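Local coordinates for sensor protein (Geobacter sulfurreducens, PDB 3H7M), which is the periplasmic-binding-protein-like sensor domain of a probable histidine kinase, which probably passes phosphate from ATP to a histidine in response to a signal, at residues Arg152-Ala156 against Gly157-Tyr161; Ala165-Pro168 against Gly169-Ile173; Ala202-Leu205 against Ala206-Glu210; Glu222-Arg225 against Ala226-Gly230. One frame throughout, in Å; residues are numbered along the deposited sequence. Where two conformers were deposited one is given.

Contact 1 of 4, residues Arg152-Ala156 against Gly157-Tyr161; sequences RLLAA and GGCDY
The backbone closes helix 147-155 with two bonds that turn back on its last turn: Gly158 N reaches Leu153 O at 2.7 Å, and the amide of Gly157 meets the carbonyl oxygen of Leu154 from well above the carbonyl plane. Leu153 then lays its isobutyl group along the chain that has just turned. Leu153 CD1 rests 3.5 Å from Gly158 CA, while its CD2 meets Cys159 SG at the same 3.5 Å. With Gly157 at positive phi (62°) as the C-prime residue, this is a Schellman motif. A side chain at Gly157 would run into the oxygen of Ala156, and one at Gly158 into Leu153 CD1, so both glycines suit their places. The thiol of Cys159, set by chi1 of 57° between its own backbone N and carbonyl carbon, is turned back onto the helix, where SG also approaches Leu154 CB at 4.0 Å. Leu154 works on the buried side: CD1 packs at 3.4 Å from Asp160 O and lies almost as near Tyr161 CA, where strand 161-165 begins. Arg103 from strand 87-103 ties the turn down further, its NH1 donating to the carbonyl oxygens of Leu154 and Cys159.

Contact 2 of 4, residues Ala165-Pro168 against Gly169-Ile173; sequences AMVP and GMYII
Val167 and Tyr171, one helical turn apart, illustrate how a backbone bond and a side-chain contact can share the same pair of residues. Among the backbone bonds, Tyr171 N points almost straight at Val167 O (2.9 Å, N-H...O 175°), and Met170 N approaches Met166 O nearly end-on at the same length. The bond from Gly169 N to Ala165 O lies in the carbonyl plane, whereas Ile172 N, only 2.7 Å from Pro168 O, is tilted out of it. Lacking an amide hydrogen, Pro168 fits the first turn, where its nitrogen owes no bond to a preceding carbonyl.

The apolar contact is between Val167 and Tyr171, which run side by side, with CG1 of the valine 3.5 Å from CE1 of the tyrosine. Chi1 of 171° swings that methyl away from the backbone N and up against the ring.

A third group consists of carbon atoms set against carbonyl oxygens. The ring brings its edge to the backbone, Tyr171 CD1 standing 3.1 Å from Val167 O in the ring plane. Ile172 CG1 sits beyond the oxygen of the next carbonyl, 3.0 Å from Pro168 O.

Beyond the helix, Tyr171 OH is hydrogen-bonded to Leu229 O, and Pro23 touches both Val167 and the ring. Replacing Tyr171 with alanine would probably take the ring from beside Val167 CG1 and leave Leu229 O without its hydroxyl partner.

Ala165 takes the N-cap position, where strand 161-165 passes into helix 166-175, a strand-to-helix connection of the periplasmic-binding-protein type of alpha/beta fold.

Contact 3 of 4, residues Ala202-Leu205 against Ala206-Glu210; sequences AELL and ARFSE
Leu204 CG lies anti to the backbone N (chi1 -151°) and Phe208 CG anti to the carbonyl carbon (chi1 -82°), which lays the two side chains alongside each other, pointing the same way. This is an i to i+4 pairing in the first turns of helix 202-218 of a periplasmic-binding-protein-like domain. Leu204 CD1 comes to 4.1 Å from Phe208 CE2, a loose touch at the rim of the ring, while the ring's edge faces Leu204 O. Leu204 O takes Phe208 N nearly end-on at 3.0 Å. Outside the pair, the phenyl ring stacks with Tyr195 and touches Ile44 of helix 36-48, and Leu204 reaches Val197 of strand 181-198.

Glu203 and Arg207 cross obliquely, their flat groups turned 51° against each other. The nearest approach of the two side chains is from the carboxylate to the arginine's aliphatic stem, OE1 to CD at 3.8 Å. Glu203 OE2 and Arg207 NH1 remain 4.7 Å apart, so any attraction is probably modest, and the charged atoms do not touch. The guanidinium instead gives NH2 to the backbone oxygen of Arg9.

Ser209 turns its hydroxyl back along the helix, beside its own backbone N, and thereby doubles the load on one acceptor. Ser209 N meets Leu205 O in the carbonyl plane at 3.0 Å, whereas Ser209 OG reaches it from above that plane at 2.7 Å. Were Ser209 an alanine, the hydroxyl bond would be lost, probably leaving Leu205 O to its backbone bond from the amide. The same hydroxyl also brushes the leucine side chain, with Ser209 OG 4.1 Å from Leu205 CG.

Contact 4 of 4, residues Glu222-Arg225 against Ala226-Gly230; sequences EAIR and AKWLG
Glu222 OE1 is gripped by two nitrogens of Arg225, a side-on salt bridge that rides on the same helix turn as the contact between Glu222 and Ala226. Arg225 NH2 lies 2.8 Å and NE 3.0 Å from Glu222 OE1, both on its syn side but from opposite faces of the carboxylate plane. A bend at chi3 (67°) folds the arginine back so that its NE edge meets the acid. NH2 has a second salt bridge, to Glu233, and NH1 donates to Val231 O, so the guanidinium joins the helix to the C-terminal tail. It probably also eases the closeness of the carboxylates of Glu222 and Glu233.

In the backbone, Ala226 N meets Glu222 O at 2.7 Å in a regular helical bond. The pattern then tightens to i to i+3. Lys227 N reaches Ile224 O at 3.2 Å from high above the carbonyl plane, and Trp228 N bonds only weakly to Arg225 O.

Trp228 fits its indole against this turn, with CD1 3.2 Å from Ile224 O and the ring edge toward the carbonyl. In one of two deposited conformers, Lys227 CG lies over one indole face, offset toward the rim, and the lysine's extended chain carries NZ to a salt bridge with Glu39 of helix 36-48. The i to i+3 bonding is of 3-10 type and lies near the C-terminal end of helix 220-227, a common way for an alpha-helix to finish.

How the contacts relate
All four contacts are local and follow one another in series along the chain; none nests in or crosses another. Contact 1 ends helix 147-155 and turns into strand 161-165. Contact 2 begins where that strand gives way to helix 166-175, so the two adjoin in sequence although their centres are about 15 Å apart. Strand 181-198 then leads back across the chain's centre to contact 3, in the opening turns of helix 202-218, with its centre about 41 Å from that of contact 1. Contact 4 closes helix 220-227, the next in sequence. It returns to contact 2 through the tyrosine hydroxyl already described, and Val167 packs against Gly230.

Contact 1 of 4, residues Arg152-Ala156 against Gly157-Tyr161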
loop_
_atom_site.group_PDB
_atom_site.type_symbol
_atom_site.label_atom_id
_atom_site.label_comp_id
_atom_site.label_asym_id
_atom_site.label_seq_id
_atom_site.Cartn_x
_atom_site.Cartn_y
_atom_site.Cartn_z
ATOM N N ARG A 152 11.852 10.956 -4.375
ATOM C CA ARG A 152 12.683 11.600 -5.367
ATOM C C ARG A 152 12.885 13.053 -4.995
ATOM O O ARG A 152 13.983 13.575 -5.107
ATOM C CB ARG A 152 12.036 11.507 -6.744
ATOM C CG ARG A 152 12.138 10.129 -7.329
ATOM C CD ARG A 152 11.209 9.901 -8.491
ATOM N NE ARG A 152 11.222 8.486 -8.868
ATOM C CZ ARG A 152 10.171 7.815 -9.337
ATOM N NH1 ARG A 152 9.011 8.424 -9.482
ATOM N NH2 ARG A 152 10.286 6.538 -9.676
ATOM N N LEU A 153 11.814 13.707 -4.552
ATOM C CA LEU A 153 11.881 15.118 -4.181
ATOM C C LEU A 153 12.822 15.269 -3.009
ATOM O O LEU A 153 13.640 16.177 -2.963
ATOM C CB LEU A 153 10.507 15.643 -3.793
ATOM C CG LEU A 153 10.515 17.135 -3.444
ATOM C CD1 LEU A 153 10.696 17.941 -4.709
ATOM C CD2 LEU A 153 9.206 17.526 -2.770
ATOM N N LEU A 154 12.711 14.375 -2.048
ATOM C CA LEU A 154 13.608 14.447 -0.921
ATOM C C LEU A 154 15.057 14.293 -1.407
ATOM O O LEU A 154 15.954 15.038 -1.008
ATOM C CB LEU A 154 13.292 13.319 0.030
ATOM C CG LEU A 154 14.149 13.232 1.280
ATOM C CD1 LEU A 154 13.855 14.442 2.203
ATOM C CD2 LEU A 154 13.825 11.913 1.986
ATOM N N ALA A 155 15.267 13.299 -2.267
ATOM C CA ALA A 155 16.577 12.984 -2.792
ATOM C C ALA A 155 17.143 14.178 -3.540
ATOM O O ALA A 155 18.345 14.463 -3.467
ATOM C CB ALA A 155 16.487 11.792 -3.707
ATOM N N ALA A 156 16.251 14.872 -4.235
ATOM C CA ALA A 156 16.589 16.042 -5.022
ATOM C C ALA A 156 16.709 17.330 -4.219
ATOM O O ALA A 156 16.796 18.413 -4.804
ATOM C CB ALA A 156 15.547 16.230 -6.114
ATOM N N GLY A 157 16.705 17.223 -2.895
ATOM C CA GLY A 157 16.784 18.410 -2.056
ATOM C C GLY A 157 15.590 19.332 -2.270
ATOM O O GLY A 157 15.676 20.525 -2.016
ATOM N N GLY A 158 14.482 18.762 -2.743
ATOM C CA GLY A 158 13.258 19.504 -3.004
ATOM C C GLY A 158 12.276 19.630 -1.836
ATOM O O GLY A 158 11.222 20.245 -1.993
ATOM N N CYS A 159 12.608 19.048 -0.683
ATOM C CA CYS A 159 11.776 19.117 0.517
ATOM C C CYS A 159 12.696 18.698 1.655
ATOM O O CYS A 159 13.841 18.325 1.392
ATOM C CB CYS A 159 10.544 18.198 0.408
ATOM S SG CYS A 159 10.833 16.426 0.085
ATOM N N ASP A 160 12.235 18.753 2.904
ATOM C CA ASP A 160 13.124 18.404 4.010
ATOM C C ASP A 160 13.068 16.986 4.510
ATOM O O ASP A 160 14.067 16.450 4.988
ATOM C CB ASP A 160 12.903 19.338 5.215
ATOM C CG ASP A 160 13.083 20.804 4.861
ATOM O OD1 ASP A 160 14.098 21.150 4.207
ATOM O OD2 ASP A 160 12.205 21.608 5.244
ATOM N N TYR A 161 11.889 16.391 4.452
ATOM C CA TYR A 161 11.714 15.021 4.917
ATOM C C TYR A 161 10.620 14.443 4.095
ATOM O O TYR A 161 9.924 15.169 3.364
ATOM C CB TYR A 161 11.273 14.973 6.373
ATOM C CG TYR A 161 12.326 15.431 7.335
ATOM C CD1 TYR A 161 13.303 14.551 7.787
ATOM C CD2 TYR A 161 12.381 16.767 7.757
ATOM C CE1 TYR A 161 14.318 14.981 8.636
ATOM C CE2 TYR A 161 13.397 17.214 8.606
ATOM C CZ TYR A 161 14.360 16.316 9.042
ATOM O OH TYR A 161 15.356 16.736 9.887
#

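Contact 2 of 4, residues Ala165-Pro168 against Gly169-Ile173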
loop_
_atom_site.group_PDB
_atom_site.type_symbol
_atom_site.label_atom_id
_atom_site.label_comp_id
_atom_site.label_asym_id
_atom_site.label_seq_id
_atom_site.Cartn_x
_atom_site.Cartn_y
_atom_site.Cartn_z
ATOM N N ALA A 165 5.677 4.476 3.455
ATOM C CA ALA A 165 5.748 3.141 4.009
ATOM C C ALA A 165 7.179 2.666 3.910
ATOM O O ALA A 165 7.832 2.758 2.868
ATOM C CB ALA A 165 4.819 2.205 3.264
ATOM N N MET A 166 7.660 2.172 5.031
ATOM C CA MET A 166 9.000 1.676 5.149
ATOM C C MET A 166 9.487 0.746 4.027
ATOM O O MET A 166 10.453 1.051 3.304
ATOM C CB MET A 166 9.117 0.960 6.483
ATOM C CG MET A 166 10.408 0.246 6.668
ATOM S SD MET A 166 11.650 1.384 7.222
ATOM C CE MET A 166 11.399 1.194 9.013
ATOM N N VAL A 167 8.832 -0.395 3.889
ATOM C CA VAL A 167 9.274 -1.368 2.917
ATOM C C VAL A 167 9.288 -0.805 1.511
ATOM O O VAL A 167 10.291 -0.875 0.808
ATOM C CB VAL A 167 8.451 -2.652 3.059
ATOM C CG1 VAL A 167 8.740 -3.616 1.908
ATOM C CG2 VAL A 167 8.818 -3.296 4.401
ATOM N N PRO A 168 8.183 -0.237 1.082
ATOM C CA PRO A 168 8.210 0.324 -0.269
ATOM C C PRO A 168 9.368 1.343 -0.374
ATOM O O PRO A 168 10.015 1.483 -1.417
ATOM C CB PRO A 168 6.854 0.989 -0.381
ATOM C CG PRO A 168 5.961 0.011 0.440
ATOM C CD PRO A 168 6.821 -0.250 1.653
ATOM N N GLY A 169 9.618 2.035 0.731
ATOM C CA GLY A 169 10.664 3.031 0.784
ATOM C C GLY A 169 11.996 2.425 0.436
ATOM O O GLY A 169 12.677 2.892 -0.469
ATOM N N MET A 170 12.367 1.383 1.163
ATOM C CA MET A 170 13.613 0.699 0.898
ATOM C C MET A 170 13.644 0.146 -0.522
ATOM O O MET A 170 14.635 0.294 -1.216
ATOM C CB MET A 170 13.806 -0.417 1.910
ATOM C CG MET A 170 13.769 0.088 3.356
ATOM S SD MET A 170 14.713 1.646 3.555
ATOM C CE MET A 170 16.388 1.045 3.678
ATOM N N TYR A 171 12.563 -0.477 -0.972
ATOM C CA TYR A 171 12.571 -1.014 -2.328
ATOM C C TYR A 171 12.763 0.076 -3.336
ATOM O O TYR A 171 13.454 -0.099 -4.330
ATOM C CB TYR A 171 11.282 -1.761 -2.663
ATOM C CG TYR A 171 11.293 -3.180 -2.146
ATOM C CD1 TYR A 171 11.101 -3.456 -0.793
ATOM C CD2 TYR A 171 11.526 -4.253 -3.008
ATOM C CE1 TYR A 171 11.138 -4.774 -0.306
ATOM C CE2 TYR A 171 11.565 -5.570 -2.532
ATOM C CZ TYR A 171 11.368 -5.822 -1.183
ATOM O OH TYR A 171 11.406 -7.117 -0.719
ATOM N N ILE A 172 12.147 1.216 -3.077
ATOM C CA ILE A 172 12.252 2.320 -3.996
ATOM C C ILE A 172 13.652 2.925 -3.998
ATOM O O ILE A 172 14.163 3.321 -5.037
ATOM C CB ILE A 172 11.221 3.400 -3.648
ATOM C CG1 ILE A 172 9.823 2.906 -4.027
ATOM C CG2 ILE A 172 11.523 4.667 -4.397
ATOM C CD1 ILE A 172 8.679 3.745 -3.461
ATOM N N ILE A 173 14.267 2.978 -2.827
ATOM C CA ILE A 173 15.574 3.564 -2.715
ATOM C C ILE A 173 16.541 2.770 -3.559
ATOM O O ILE A 173 17.407 3.340 -4.225
ATOM C CB ILE A 173 16.036 3.602 -1.250
ATOM C CG1 ILE A 173 15.390 4.793 -0.547
ATOM C CG2 ILE A 173 17.541 3.723 -1.171
ATOM C CD1 ILE A 173 15.675 4.827 0.935
#

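Contact 3 of 4, residues Ala202-Leu205 against Ala206-Glu210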
loop_
_atom_site.group_PDB
_atom_site.type_symbol
_atom_site.label_atom_id
_atom_site.label_comp_id
_atom_site.label_asym_id
_atom_site.label_seq_id
_atom_site.Cartn_x
_atom_site.Cartn_y
_atom_site.Cartn_z
ATOM N N ALA A 202 -20.770 -8.783 1.132
ATOM C CA ALA A 202 -20.370 -9.939 1.937
ATOM C C ALA A 202 -19.998 -11.209 1.174
ATOM O O ALA A 202 -19.256 -12.045 1.688
ATOM C CB ALA A 202 -21.467 -10.263 2.963
ATOM N N GLU A 203 -20.511 -11.372 -0.036
ATOM C CA GLU A 203 -20.189 -12.572 -0.789
ATOM C C GLU A 203 -18.705 -12.514 -1.143
ATOM O O GLU A 203 -17.891 -13.307 -0.645
ATOM C CB GLU A 203 -21.040 -12.634 -2.057
ATOM C CG GLU A 203 -21.567 -14.020 -2.390
ATOM C CD GLU A 203 -20.525 -14.917 -3.028
ATOM O OE1 GLU A 203 -19.470 -15.151 -2.398
ATOM O OE2 GLU A 203 -20.769 -15.392 -4.161
ATOM N N LEU A 204 -18.364 -11.554 -1.997
ATOM C CA LEU A 204 -16.990 -11.365 -2.429
ATOM C C LEU A 204 -16.105 -11.262 -1.194
ATOM O O LEU A 204 -15.064 -11.897 -1.106
ATOM C CB LEU A 204 -16.897 -10.094 -3.251
ATOM C CG LEU A 204 -15.818 -10.050 -4.319
ATOM C CD1 LEU A 204 -15.899 -11.290 -5.196
ATOM C CD2 LEU A 204 -16.006 -8.773 -5.140
ATOM N N LEU A 205 -16.533 -10.472 -0.227
ATOM C CA LEU A 205 -15.761 -10.338 0.982
ATOM C C LEU A 205 -15.370 -11.695 1.556
ATOM O O LEU A 205 -14.206 -11.941 1.860
ATOM C CB LEU A 205 -16.543 -9.572 2.047
ATOM C CG LEU A 205 -15.728 -9.403 3.339
ATOM C CD1 LEU A 205 -14.926 -8.118 3.264
ATOM C CD2 LEU A 205 -16.639 -9.373 4.544
ATOM N N ALA A 206 -16.350 -12.573 1.709
ATOM C CA ALA A 206 -16.123 -13.894 2.298
ATOM C C ALA A 206 -15.325 -14.807 1.387
ATOM O O ALA A 206 -14.612 -15.714 1.835
ATOM C CB ALA A 206 -17.468 -14.548 2.641
ATOM N N ARG A 207 -15.464 -14.561 0.101
ATOM C CA ARG A 207 -14.764 -15.346 -0.886
ATOM C C ARG A 207 -13.261 -15.121 -0.641
ATOM O O ARG A 207 -12.476 -16.071 -0.536
ATOM C CB ARG A 207 -15.191 -14.859 -2.266
ATOM C CG ARG A 207 -14.981 -15.835 -3.392
ATOM C CD ARG A 207 -16.193 -16.720 -3.657
ATOM N NE ARG A 207 -16.042 -17.365 -4.962
ATOM C CZ ARG A 207 -16.218 -16.747 -6.133
ATOM N NH1 ARG A 207 -16.568 -15.462 -6.173
ATOM N NH2 ARG A 207 -16.018 -17.406 -7.271
ATOM N N PHE A 208 -12.872 -13.858 -0.502
ATOM C CA PHE A 208 -11.469 -13.527 -0.266
ATOM C C PHE A 208 -10.959 -13.885 1.112
ATOM O O PHE A 208 -9.847 -14.407 1.248
ATOM C CB PHE A 208 -11.225 -12.045 -0.561
ATOM C CG PHE A 208 -11.029 -11.763 -2.026
ATOM C CD1 PHE A 208 -9.782 -11.943 -2.621
ATOM C CD2 PHE A 208 -12.105 -11.441 -2.836
ATOM C CE1 PHE A 208 -9.618 -11.813 -4.008
ATOM C CE2 PHE A 208 -11.953 -11.311 -4.224
ATOM C CZ PHE A 208 -10.711 -11.497 -4.808
ATOM N N SER A 209 -11.775 -13.654 2.134
ATOM C CA SER A 209 -11.348 -13.945 3.494
ATOM C C SER A 209 -11.046 -15.420 3.639
ATOM O O SER A 209 -10.071 -15.817 4.276
ATOM C CB SER A 209 -12.438 -13.546 4.488
ATOM O OG SER A 209 -12.936 -12.257 4.190
ATOM N N GLU A 210 -11.903 -16.226 3.035
ATOM C CA GLU A 210 -11.765 -17.670 3.077
ATOM C C GLU A 210 -10.475 -18.100 2.358
ATOM O O GLU A 210 -9.720 -18.948 2.854
ATOM C CB GLU A 210 -12.999 -18.296 2.415
ATOM C CG GLU A 210 -13.292 -19.729 2.823
ATOM C CD GLU A 210 -14.537 -20.292 2.137
ATOM O OE1 GLU A 210 -15.515 -19.533 1.944
ATOM O OE2 GLU A 210 -14.540 -21.497 1.803
#

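Contact 4 of 4, residues Glu222-Arg225 against Ala226-Gly230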
loop_
_atom_site.group_PDB
_atom_site.type_symbol
_atom_site.label_atom_id
_atom_site.label_comp_id
_atom_site.label_asym_id
_atom_site.label_seq_id
_atom_site.Cartn_x
_atom_site.Cartn_y
_atom_site.Cartn_z
ATOM N N GLU A 222 2.875 -18.164 3.861
ATOM C CA GLU A 222 4.235 -17.871 4.284
ATOM C C GLU A 222 5.215 -18.070 3.125
ATOM O O GLU A 222 6.177 -17.316 2.987
ATOM C CB GLU A 222 4.640 -18.757 5.471
ATOM C CG GLU A 222 3.836 -18.514 6.758
ATOM C CD GLU A 222 3.871 -17.068 7.251
ATOM O OE1 GLU A 222 4.797 -16.306 6.866
ATOM O OE2 GLU A 222 2.967 -16.704 8.044
ATOM N N ALA A 223 4.967 -19.080 2.293
ATOM C CA ALA A 223 5.837 -19.354 1.151
ATOM C C ALA A 223 5.874 -18.139 0.265
ATOM O O ALA A 223 6.936 -17.736 -0.206
ATOM C CB ALA A 223 5.332 -20.544 0.350
ATOM N N ILE A 224 4.709 -17.542 0.048
ATOM C CA ILE A 224 4.657 -16.360 -0.789
ATOM C C ILE A 224 5.303 -15.186 -0.084
ATOM O O ILE A 224 6.080 -14.439 -0.690
ATOM C CB ILE A 224 3.220 -16.008 -1.161
ATOM C CG1 ILE A 224 2.637 -17.108 -2.069
ATOM C CG2 ILE A 224 3.194 -14.676 -1.886
ATOM C CD1 ILE A 224 1.131 -17.058 -2.270
ATOM N N ARG A 225 5.002 -15.029 1.204
ATOM C CA ARG A 225 5.560 -13.912 1.953
ATOM C C ARG A 225 7.077 -13.977 2.067
ATOM O O ARG A 225 7.746 -12.962 1.957
ATOM C CB ARG A 225 4.961 -13.815 3.362
ATOM C CG ARG A 225 5.395 -12.546 4.105
ATOM C CD ARG A 225 4.668 -12.365 5.429
ATOM N NE ARG A 225 5.025 -13.386 6.402
ATOM C CZ ARG A 225 6.112 -13.338 7.161
ATOM N NH1 ARG A 225 6.952 -12.311 7.054
ATOM N NH2 ARG A 225 6.350 -14.305 8.039
ATOM N N ALA A 226 7.623 -15.161 2.286
ATOM C CA ALA A 226 9.066 -15.273 2.433
ATOM C C ALA A 226 9.799 -14.757 1.190
ATOM O O ALA A 226 10.929 -14.302 1.277
ATOM C CB ALA A 226 9.450 -16.719 2.715
ATOM N N LYS A 227 9.142 -14.828 0.036
ATOM C CA LYS A 227 9.738 -14.372 -1.216
ATOM C C LYS A 227 10.091 -12.888 -1.163
ATOM O O LYS A 227 11.172 -12.479 -1.605
ATOM C CB LYS A 227 8.776 -14.635 -2.384
ATOM C CG LYS A 227 9.232 -14.112 -3.747
ATOM C CD LYS A 227 8.263 -14.550 -4.850
ATOM C CE LYS A 227 8.722 -14.130 -6.252
ATOM N NZ LYS A 227 7.750 -14.600 -7.281
ATOM N N TRP A 228 9.178 -12.090 -0.618
ATOM C CA TRP A 228 9.377 -10.655 -0.521
ATOM C C TRP A 228 9.915 -10.199 0.835
ATOM O O TRP A 228 9.149 -9.965 1.780
ATOM C CB TRP A 228 8.077 -9.955 -0.867
ATOM C CG TRP A 228 7.419 -10.553 -2.097
ATOM C CD1 TRP A 228 6.630 -11.660 -2.143
ATOM C CD2 TRP A 228 7.487 -10.057 -3.449
ATOM N NE1 TRP A 228 6.188 -11.888 -3.433
ATOM C CE2 TRP A 228 6.697 -10.923 -4.256
ATOM C CE3 TRP A 228 8.136 -8.967 -4.058
ATOM C CZ2 TRP A 228 6.535 -10.736 -5.632
ATOM C CZ3 TRP A 228 7.973 -8.776 -5.443
ATOM C CH2 TRP A 228 7.175 -9.661 -6.209
ATOM N N LEU A 229 11.248 -10.074 0.903
ATOM C CA LEU A 229 11.967 -9.665 2.115
ATOM C C LEU A 229 11.396 -8.429 2.788
ATOM O O LEU A 229 11.092 -7.433 2.124
ATOM C CB LEU A 229 13.430 -9.393 1.793
ATOM C CG LEU A 229 14.262 -10.576 1.309
ATOM C CD1 LEU A 229 15.477 -10.049 0.609
ATOM C CD2 LEU A 229 14.650 -11.473 2.478
ATOM N N GLY A 230 11.256 -8.504 4.108
ATOM C CA GLY A 230 10.745 -7.375 4.867
ATOM C C GLY A 230 9.235 -7.334 5.013
ATOM O O GLY A 230 8.711 -6.609 5.870
#